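PDB 6I60: alpha-rhamnosidase from Dictyoglomus thermophilum, which probably removes terminal non-reducing alpha-L-rhamnose units from alpha-L-rhamnosides by hydrolysis, as a glycoside hydrolase with a helical six-hairpin domain. Local coordinates for residues T744-I749 against Y774-V779; Y580-H585 against S642-L647. All coordinates share one frame; numbering follows the deposited sequence.

Overall arrangement
Both contacts belong to the helical six-hairpin glycosidase domain, and together they illustrate how helices separated in sequence are joined by branched aliphatic side chains. Contact 2 comes first along the chain and bridges the short helix 580-584 and the long helix 626-648; contact 1 follows, between helix 738-750 and the turn that starts helix 777-784. They share no element: their centres lie 35 Å apart and their nearest atoms about 14 Å. Each is mostly buried but has a less sheltered flank, a partly exposed tyrosine in contact 1 and an exposed leucine in contact 2. Contact 1 adds an aromatic face to its aliphatic pairs, whereas contact 2 is aliphatic throughout.

Contact 1 (T744-I749 against Y774-V779); sequences TLLEDI and YGYDEV
Leu-746 meets the ring of Tyr-776 almost squarely, its CD1 methyl lying 3.6 Å from the ring centroid and 14° off the normal. This is a CH-pi contact over the ring face, and the two side chains cross at about a right angle. With CG anti to its carbonyl carbon (chi1 -70°), Leu-746 reaches outward from helix 738-750: CD1 sits over the ring, while CD2 lies between CG of Tyr-776, at 4.0 Å, and CG2 of Val-779, at 4.1 Å. Beyond Leu-746, in the buried part, CG2 of Ile-749 lies 3.7 Å from CG1 of Val-779. The Val-779 side chain thus presents one methyl to each of two residues on successive turns of the facing helix.

The segment 774-779 is a helix-to-helix junction within the six-hairpin glycosidase domain. Helix 761-773 ends in a Schellman motif with Gly-775, at positive phi, as its C-prime residue, and Tyr-776 then takes the N-cap position of helix 777-784. The aromatic contact is therefore made from the residue immediately before the new helix.

Leu-746, Ile-749 and Val-779 are buried, and Ile-749 also packs on Ile-767 and Leu-771 of helix 761-773. Tyr-776, by contrast, is partly exposed, although Leu-746 covers one ring face; this is the more open flank, where its side chain lies about 5 Å from a bound triethylene glycol, probably a remnant of the crystallisation liquor.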
loop_
_atom_site.group_PDB
_atom_site.type_symbol
_atom_site.label_atom_id
_atom_site.label_comp_id
_atom_site.label_asym_id
_atom_site.label_seq_id
_atom_site.Cartn_x
_atom_site.Cartn_y
_atom_site.Cartn_z
ATOM N N THR A 744 -32.876 11.672 -11.792
ATOM C CA THR A 744 -32.078 12.844 -12.140
ATOM C C THR A 744 -30.629 12.455 -12.398
ATOM O O THR A 744 -29.973 13.016 -13.284
ATOM C CB THR A 744 -32.165 13.890 -11.026
ATOM O OG1 THR A 744 -33.531 14.051 -10.625
ATOM C CG2 THR A 744 -31.622 15.230 -11.503
ATOM N N LEU A 745 -30.114 11.484 -11.641
ATOM C CA LEU A 745 -28.754 11.013 -11.867
ATOM C C LEU A 745 -28.639 10.277 -13.197
ATOM O O LEU A 745 -27.681 10.490 -13.951
ATOM C CB LEU A 745 -28.319 10.113 -10.710
ATOM C CG LEU A 745 -27.003 9.358 -10.894
ATOM C CD1 LEU A 745 -25.854 10.336 -11.074
ATOM C CD2 LEU A 745 -26.751 8.436 -9.718
ATOM N N LEU A 746 -29.610 9.412 -13.505
ATOM C CA LEU A 746 -29.567 8.654 -14.752
ATOM C C LEU A 746 -29.698 9.568 -15.964
ATOM O O LEU A 746 -28.991 9.387 -16.963
ATOM C CB LEU A 746 -30.669 7.595 -14.759
ATOM C CG LEU A 746 -30.491 6.412 -13.804
ATOM C CD1 LEU A 746 -31.788 5.626 -13.665
ATOM C CD2 LEU A 746 -29.355 5.511 -14.271
ATOM N N GLU A 747 -30.595 10.555 -15.897
ATOM C CA GLU A 747 -30.768 11.465 -17.025
ATOM C C GLU A 747 -29.546 12.354 -17.221
ATOM O O GLU A 747 -29.201 12.686 -18.361
ATOM C CB GLU A 747 -32.025 12.311 -16.829
ATOM C CG GLU A 747 -33.307 11.492 -16.778
ATOM C CD GLU A 747 -34.549 12.353 -16.677
ATOM O OE1 GLU A 747 -35.551 12.032 -17.352
ATOM O OE2 GLU A 747 -34.522 13.351 -15.925
ATOM N N ASP A 748 -28.880 12.746 -16.133
ATOM C CA ASP A 748 -27.646 13.509 -16.273
ATOM C C ASP A 748 -26.532 12.657 -16.866
ATOM O O ASP A 748 -25.641 13.183 -17.543
ATOM C CB ASP A 748 -27.222 14.075 -14.920
ATOM C CG ASP A 748 -26.289 15.260 -15.053
ATOM O OD1 ASP A 748 -26.759 16.410 -14.919
ATOM O OD2 ASP A 748 -25.083 15.039 -15.292
ATOM N N ILE A 749 -26.571 11.347 -16.630
ATOM C CA ILE A 749 -25.559 10.454 -17.183
ATOM C C ILE A 749 -25.868 10.126 -18.638
ATOM O O ILE A 749 -24.996 10.218 -19.511
ATOM C CB ILE A 749 -25.455 9.177 -16.330
ATOM C CG1 ILE A 749 -24.767 9.471 -14.996
ATOM C CG2 ILE A 749 -24.714 8.087 -17.088
ATOM C CD1 ILE A 749 -24.830 8.314 -14.017
ATOM N N TYR A 774 -28.877 -0.027 -7.467
ATOM C CA TYR A 774 -30.249 0.286 -7.838
ATOM C C TYR A 774 -30.665 -0.375 -9.148
ATOM O O TYR A 774 -31.623 0.075 -9.787
ATOM C CB TYR A 774 -30.438 1.802 -7.910
ATOM C CG TYR A 774 -30.437 2.471 -6.551
ATOM C CD1 TYR A 774 -29.279 3.036 -6.034
ATOM C CD2 TYR A 774 -31.591 2.530 -5.782
ATOM C CE1 TYR A 774 -29.271 3.646 -4.793
ATOM C CE2 TYR A 774 -31.593 3.138 -4.538
ATOM C CZ TYR A 774 -30.431 3.696 -4.050
ATOM O OH TYR A 774 -30.426 4.304 -2.814
ATOM N N GLY A 775 -29.969 -1.431 -9.556
ATOM C CA GLY A 775 -30.382 -2.200 -10.713
ATOM C C GLY A 775 -30.077 -1.577 -12.055
ATOM O O GLY A 775 -30.779 -1.857 -13.032
ATOM N N TYR A 776 -29.043 -0.745 -12.140
ATOM C CA TYR A 776 -28.662 -0.086 -13.386
ATOM C C TYR A 776 -27.192 -0.343 -13.698
ATOM O O TYR A 776 -26.415 0.575 -13.971
ATOM C CB TYR A 776 -28.953 1.410 -13.322
ATOM C CG TYR A 776 -30.426 1.743 -13.382
ATOM C CD1 TYR A 776 -31.119 1.696 -14.587
ATOM C CD2 TYR A 776 -31.126 2.099 -12.236
ATOM C CE1 TYR A 776 -32.466 1.997 -14.647
ATOM C CE2 TYR A 776 -32.473 2.401 -12.286
ATOM C CZ TYR A 776 -33.139 2.349 -13.493
ATOM O OH TYR A 776 -34.480 2.650 -13.552
ATOM N N ASP A 777 -26.795 -1.618 -13.665
ATOM C CA ASP A 777 -25.415 -1.975 -13.974
ATOM C C ASP A 777 -25.085 -1.792 -15.450
ATOM O O ASP A 777 -23.906 -1.659 -15.795
ATOM C CB ASP A 777 -25.133 -3.417 -13.545
ATOM C CG ASP A 777 -26.241 -4.379 -13.948
ATOM O OD1 ASP A 777 -27.168 -3.960 -14.675
ATOM O OD2 ASP A 777 -26.181 -5.561 -13.539
ATOM N N GLU A 778 -26.094 -1.782 -16.328
ATOM C CA GLU A 778 -25.833 -1.564 -17.747
ATOM C C GLU A 778 -25.351 -0.146 -18.015
ATOM O O GLU A 778 -24.521 0.067 -18.907
ATOM C CB GLU A 778 -27.087 -1.862 -18.569
ATOM C CG GLU A 778 -27.584 -3.295 -18.454
ATOM C CD GLU A 778 -26.711 -4.281 -19.210
ATOM O OE1 GLU A 778 -25.914 -3.839 -20.068
ATOM O OE2 GLU A 778 -26.821 -5.499 -18.943
ATOM N N VAL A 779 -25.858 0.832 -17.262
ATOM C CA VAL A 779 -25.405 2.210 -17.422
ATOM C C VAL A 779 -23.956 2.349 -16.974
ATOM O O VAL A 779 -23.154 3.034 -17.619
ATOM C CB VAL A 779 -26.335 3.165 -16.651
ATOM C CG1 VAL A 779 -25.816 4.593 -16.720
ATOM C CG2 VAL A 779 -27.756 3.076 -17.194
#

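Contact 2 (Y580-H585 against S642-L647); sequences YVLEEH and SKIAKL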
loop_
_atom_site.group_PDB
_atom_site.type_symbol
_atom_site.label_atom_id
_atom_site.label_comp_id
_atom_site.label_asym_id
_atom_site.label_seq_id
_atom_site.Cartn_x
_atom_site.Cartn_y
_atom_site.Cartn_z
ATOM N N TYR A 580 -8.623 -5.982 16.139
ATOM C CA TYR A 580 -7.665 -5.398 17.071
ATOM C C TYR A 580 -7.190 -4.027 16.608
ATOM O O TYR A 580 -6.942 -3.147 17.440
ATOM C CB TYR A 580 -6.478 -6.341 17.253
ATOM C CG TYR A 580 -6.873 -7.718 17.731
ATOM C CD1 TYR A 580 -6.731 -8.826 16.907
ATOM C CD2 TYR A 580 -7.388 -7.910 19.005
ATOM C CE1 TYR A 580 -7.092 -10.088 17.340
ATOM C CE2 TYR A 580 -7.751 -9.167 19.447
ATOM C CZ TYR A 580 -7.600 -10.252 18.610
ATOM O OH TYR A 580 -7.960 -11.508 19.046
ATOM N N VAL A 581 -7.056 -3.825 15.294
ATOM C CA VAL A 581 -6.667 -2.514 14.790
ATOM C C VAL A 581 -7.773 -1.492 15.006
ATOM O O VAL A 581 -7.513 -0.284 14.972
ATOM C CB VAL A 581 -6.279 -2.599 13.302
ATOM C CG1 VAL A 581 -7.516 -2.575 12.420
ATOM C CG2 VAL A 581 -5.335 -1.463 12.937
ATOM N N LEU A 582 -9.005 -1.946 15.237
ATOM C CA LEU A 582 -10.090 -1.024 15.552
ATOM C C LEU A 582 -10.011 -0.544 16.996
ATOM O O LEU A 582 -10.285 0.627 17.277
ATOM C CB LEU A 582 -11.440 -1.688 15.275
ATOM C CG LEU A 582 -11.787 -1.923 13.802
ATOM C CD1 LEU A 582 -13.252 -2.298 13.651
ATOM C CD2 LEU A 582 -11.456 -0.697 12.965
ATOM N N GLU A 583 -9.636 -1.431 17.922
ATOM C CA GLU A 583 -9.480 -1.024 19.316
ATOM C C GLU A 583 -8.216 -0.201 19.524
ATOM O O GLU A 583 -8.208 0.725 20.345
ATOM C CB GLU A 583 -9.457 -2.250 20.229
ATOM C CG GLU A 583 -10.389 -3.374 19.805
ATOM C CD GLU A 583 -10.219 -4.623 20.654
ATOM O OE1 GLU A 583 -11.165 -5.438 20.713
ATOM O OE2 GLU A 583 -9.138 -4.787 21.260
ATOM N N GLU A 584 -7.146 -0.516 18.793
ATOM C CA GLU A 584 -5.878 0.181 18.982
ATOM C C GLU A 584 -5.970 1.654 18.597
ATOM O O GLU A 584 -5.274 2.489 19.186
ATOM C CB GLU A 584 -4.783 -0.520 18.176
ATOM C CG GLU A 584 -3.422 0.139 18.248
ATOM C CD GLU A 584 -2.437 -0.468 17.272
ATOM O OE1 GLU A 584 -1.415 0.185 16.972
ATOM O OE2 GLU A 584 -2.688 -1.602 16.807
ATOM N N HIS A 585 -6.823 1.996 17.628
ATOM C CA HIS A 585 -6.964 3.369 17.157
ATOM C C HIS A 585 -8.337 3.958 17.474
ATOM O O HIS A 585 -8.704 4.996 16.912
ATOM C CB HIS A 585 -6.697 3.447 15.653
ATOM C CG HIS A 585 -5.268 3.207 15.275
ATOM N ND1 HIS A 585 -4.287 4.163 15.425
ATOM C CD2 HIS A 585 -4.657 2.122 14.742
ATOM C CE1 HIS A 585 -3.133 3.676 15.007
ATOM N NE2 HIS A 585 -3.330 2.440 14.588
ATOM N N SER A 642 -19.993 4.542 14.945
ATOM C CA SER A 642 -21.035 3.871 15.714
ATOM C C SER A 642 -21.090 2.385 15.388
ATOM O O SER A 642 -21.484 1.577 16.238
ATOM C CB SER A 642 -22.390 4.529 15.454
ATOM O OG SER A 642 -23.060 3.909 14.371
ATOM N N LYS A 643 -20.701 2.007 14.168
ATOM C CA LYS A 643 -20.618 0.592 13.824
ATOM C C LYS A 643 -19.425 -0.066 14.504
ATOM O O LYS A 643 -19.496 -1.236 14.902
ATOM C CB LYS A 643 -20.537 0.423 12.307
ATOM C CG LYS A 643 -21.383 -0.717 11.761
ATOM C CD LYS A 643 -21.996 -0.364 10.413
ATOM C CE LYS A 643 -22.981 -1.434 9.960
ATOM N NZ LYS A 643 -23.704 -1.045 8.715
ATOM N N ILE A 644 -18.322 0.671 14.649
ATOM C CA ILE A 644 -17.159 0.148 15.359
ATOM C C ILE A 644 -17.437 0.074 16.856
ATOM O O ILE A 644 -17.011 -0.867 17.537
ATOM C CB ILE A 644 -15.918 1.010 15.050
ATOM C CG1 ILE A 644 -15.477 0.811 13.597
ATOM C CG2 ILE A 644 -14.776 0.684 16.004
ATOM C CD1 ILE A 644 -14.386 1.761 13.151
ATOM N N ALA A 645 -18.165 1.059 17.390
ATOM C CA ALA A 645 -18.482 1.054 18.814
ATOM C C ALA A 645 -19.338 -0.148 19.185
ATOM O O ALA A 645 -19.100 -0.796 20.211
ATOM C CB ALA A 645 -19.186 2.355 19.202
ATOM N N LYS A 646 -20.340 -0.464 18.360
ATOM C CA LYS A 646 -21.175 -1.629 18.634
ATOM C C LYS A 646 -20.376 -2.921 18.545
ATOM O O LYS A 646 -20.656 -3.873 19.283
ATOM C CB LYS A 646 -22.358 -1.667 17.669
ATOM C CG LYS A 646 -23.317 -2.819 17.916
ATOM C CD LYS A 646 -24.636 -2.610 17.194
ATOM C CE LYS A 646 -25.734 -3.465 17.801
ATOM N NZ LYS A 646 -25.555 -3.632 19.272
ATOM N N LEU A 647 -19.378 -2.970 17.658
ATOM C CA LEU A 647 -18.548 -4.164 17.536
ATOM C C LEU A 647 -17.735 -4.408 18.799
ATOM O O LEU A 647 -17.623 -5.549 19.260
ATOM C CB LEU A 647 -17.623 -4.036 16.329
ATOM C CG LEU A 647 -18.249 -4.272 14.957
ATOM C CD1 LEU A 647 -17.385 -3.657 13.865
ATOM C CD2 LEU A 647 -18.453 -5.759 14.723
#
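Leu-582 and Ile-644 mark the closest backbone approach of the two segments, with 7.2 Å between the CA atom of Leu-582 and that of Ile-644. Both residues lie in helical backbone, one in the short helix 580-584 and the other near the C-terminal end of the long helix 626-648, and each directs its CB at the opposite segment. The side chains meet obliquely and touch through both branches of the leucine. CD1 of Leu-582 rests 3.8 Å from CG1 of Ile-644, while CD2 of Leu-582 comes equally near the terminal CD1 methyl of Ile-644.

Within the helical six-hairpin glycosidase domain, this pair joins helices with about forty residues between them. Helix 564-576 borders the same apolar patch: Tyr-573 touches Leu-582, and Trp-570 touches Ile-644.

For Ile-644, a chi1 of -70° sets CG1 anti to the carbonyl carbon and CG2 anti to the backbone N, and both carbons face CD1 of Leu-582 from the same side, with CG2 at 4.1 Å from it. One turn further along, the exposed Leu-647 adds a more distant touch, its CD1 lying 4.4 Å from CD1 of Leu-582; its side chain also packs on Trp-570 and Tyr-573.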